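Local coordinates for conserved hypothetical protein (Staphylococcus aureus subsp. aureus, PDB 1TSJ) that is of unknown function but belongs to the glyoxalase superfamily, in a family named after 3-demethylubiquinone-9 3-methyltransferase, at residues A19-L22 / Y23-F27. Residues are numbered along the deposited sequence; the frame is centred on the assembly and turned at random.
Sequences AVKL and YTSLF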
ATOM      1  N   ALA A  19       4.446   7.666 -13.258  1.00 24.04           N
ATOM      2  CA  ALA A  19       5.330   6.653 -12.736  1.00 22.43           C
ATOM      3  C   ALA A  19       4.826   5.311 -13.168  1.00 21.92           C
ATOM      4  O   ALA A  19       5.531   4.558 -13.862  1.00 22.62           O
ATOM      5  CB  ALA A  19       5.318   6.648 -11.294  1.00 23.58           C
ATOM      6  N   VAL A  20       3.583   4.987 -12.811  1.00 19.90           N
ATOM      7  CA  VAL A  20       2.963   3.738 -13.307  1.00 18.59           C
ATOM      8  C   VAL A  20       3.122   3.514 -14.794  1.00 19.31           C
ATOM      9  O   VAL A  20       3.470   2.428 -15.207  1.00 19.13           O
ATOM     10  CB  VAL A  20       1.502   3.754 -12.974  1.00 17.45           C
ATOM     11  CG1 VAL A  20       0.789   2.674 -13.599  1.00 17.12           C
ATOM     12  CG2 VAL A  20       1.383   3.573 -11.537  1.00 18.46           C
ATOM     13  N   LYS A  21       2.809   4.553 -15.586  1.00 22.24           N
ATOM     14  CA  LYS A  21       2.823   4.516 -17.088  1.00 22.65           C
ATOM     15  C   LYS A  21       4.182   4.174 -17.589  1.00 21.69           C
ATOM     16  O   LYS A  21       4.344   3.355 -18.512  1.00 20.40           O
ATOM     17  CB  LYS A  21       2.359   5.816 -17.715  1.00 23.75           C
ATOM     18  CG  LYS A  21       2.045   5.685 -19.286  1.00 28.63           C
ATOM     19  CD  LYS A  21       2.643   6.909 -20.114  1.00 36.43           C
ATOM     20  CE  LYS A  21       4.271   6.684 -20.052  1.00 40.38           C
ATOM     21  NZ  LYS A  21       5.263   7.593 -20.669  1.00 40.17           N
ATOM     22  N   LEU A  22       5.128   4.678 -16.835  1.00 21.65           N
ATOM     23  CA  LEU A  22       6.555   4.488 -17.106  1.00 24.27           C
ATOM     24  C   LEU A  22       7.023   3.100 -16.822  1.00 24.07           C
ATOM     25  O   LEU A  22       7.811   2.466 -17.626  1.00 26.84           O
ATOM     26  CB  LEU A  22       7.411   5.495 -16.271  1.00 25.83           C
ATOM     27  CG  LEU A  22       8.948   5.360 -16.457  1.00 29.90           C
ATOM     28  CD1 LEU A  22       9.180   5.661 -17.909  1.00 31.92           C
ATOM     29  CD2 LEU A  22       9.932   6.263 -15.539  1.00 27.66           C
ATOM     30  N   TYR A  23       6.616   2.570 -15.686  1.00 22.29           N
ATOM     31  CA  TYR A  23       7.174   1.263 -15.367  1.00 21.73           C
ATOM     32  C   TYR A  23       6.469   0.119 -16.132  1.00 21.74           C
ATOM     33  O   TYR A  23       7.026  -0.885 -16.552  1.00 20.20           O
ATOM     34  CB  TYR A  23       7.055   1.011 -13.846  1.00 21.96           C
ATOM     35  CG  TYR A  23       7.629   2.048 -12.962  1.00 21.46           C
ATOM     36  CD1 TYR A  23       7.037   2.358 -11.768  1.00 19.90           C
ATOM     37  CD2 TYR A  23       8.789   2.754 -13.327  1.00 23.68           C
ATOM     38  CE1 TYR A  23       7.580   3.353 -10.997  1.00 21.33           C
ATOM     39  CE2 TYR A  23       9.361   3.727 -12.475  1.00 22.35           C
ATOM     40  CZ  TYR A  23       8.731   4.019 -11.340  1.00 22.97           C
ATOM     41  OH  TYR A  23       9.250   5.003 -10.481  1.00 27.11           O
ATOM     42  N   THR A  24       5.173   0.262 -16.208  1.00 24.13           N
ATOM     43  CA  THR A  24       4.281  -0.618 -16.990  1.00 25.91           C
ATOM     44  C   THR A  24       4.825  -0.781 -18.437  1.00 24.48           C
ATOM     45  O   THR A  24       4.883  -1.842 -19.002  1.00 24.13           O
ATOM     46  CB  THR A  24       2.766   0.048 -16.856  1.00 27.91           C
ATOM     47  OG1 THR A  24       2.071  -0.476 -15.628  1.00 32.25           O
ATOM     48  CG2 THR A  24       1.931  -0.403 -18.003  1.00 34.37           C
ATOM     49  N   SER A  25       5.242   0.334 -19.026  1.00 26.15           N
ATOM     50  CA  SER A  25       5.751   0.435 -20.448  1.00 26.46           C
ATOM     51  C   SER A  25       7.104  -0.276 -20.627  1.00 27.30           C
ATOM     52  O   SER A  25       7.263  -1.091 -21.515  1.00 30.58           O
ATOM     53  CB  SER A  25       5.810   1.925 -20.864  1.00 26.33           C
ATOM     54  OG  SER A  25       4.508   2.473 -20.762  1.00 24.63           O
ATOM     55  N   LEU A  26       8.006  -0.095 -19.684  1.00 27.50           N
ATOM     56  CA  LEU A  26       9.301  -0.803 -19.720  1.00 26.31           C
ATOM     57  C   LEU A  26       9.385  -2.255 -19.442  1.00 24.24           C
ATOM     58  O   LEU A  26      10.197  -2.925 -19.993  1.00 22.76           O
ATOM     59  CB  LEU A  26      10.126  -0.212 -18.638  1.00 26.40           C
ATOM     60  CG  LEU A  26      10.380   1.241 -18.830  1.00 28.96           C
ATOM     61  CD1 LEU A  26      11.119   1.683 -17.572  1.00 33.17           C
ATOM     62  CD2 LEU A  26      11.292   1.441 -20.022  1.00 29.88           C
ATOM     63  N   PHE A  27       8.682  -2.663 -18.422  1.00 24.25           N
ATOM     64  CA  PHE A  27       8.803  -4.035 -17.901  1.00 24.43           C
ATOM     65  C   PHE A  27       7.790  -4.811 -18.670  1.00 28.40           C
ATOM     66  O   PHE A  27       6.718  -4.285 -19.009  1.00 32.01           O
ATOM     67  CB  PHE A  27       8.478  -4.232 -16.358  1.00 20.40           C
ATOM     68  CG  PHE A  27       9.451  -3.595 -15.493  1.00 17.54           C
ATOM     69  CD1 PHE A  27       9.463  -2.241 -15.357  1.00 15.62           C
ATOM     70  CD2 PHE A  27      10.462  -4.310 -14.899  1.00 18.01           C
ATOM     71  CE1 PHE A  27      10.447  -1.570 -14.623  1.00 15.27           C
ATOM     72  CE2 PHE A  27      11.437  -3.650 -14.142  1.00 16.20           C
ATOM     73  CZ  PHE A  27      11.368  -2.277 -14.007  1.00 16.48           C
TER
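The carbonyl oxygen A19 O takes Y23 N at 2.9 Å, accepts a weak bond from L22 N, and lies against one face of the Y23 ring, 3.3 Å above its plane and offset toward the rim. The tyrosine reaches this position because its CG stands anti to its own carbonyl carbon (chi1 -54°), which lays the ring back along the preceding turn. There Y23 CE1 meets A19 CB at 4.0 Å, while L22 CD2 comes in from the same side of the ring plane, at the opposite flank (L22 CD2 to Y23 CE2, 4.0 Å). One residue on, T24 N bonds V20 O at 2.9 Å, and the V20 and T24 side chains run alongside each other, both touching I32 of strand 31-37. V20 also packs on F54 and Y23 on L56, both of strand 49-56. S25 N bonds K21 O from above the carbonyl plane, and L26 N bonds L22 O at 3.3 Å. These i to i+4 bonds are those of an alpha-helix; with A19 and V20 buried and K21, L22, S25 and L26 exposed, it is an amphipathic helix lying on a sheet, in the beta-alpha-beta-beta-beta module characteristic of the glyoxalase fold.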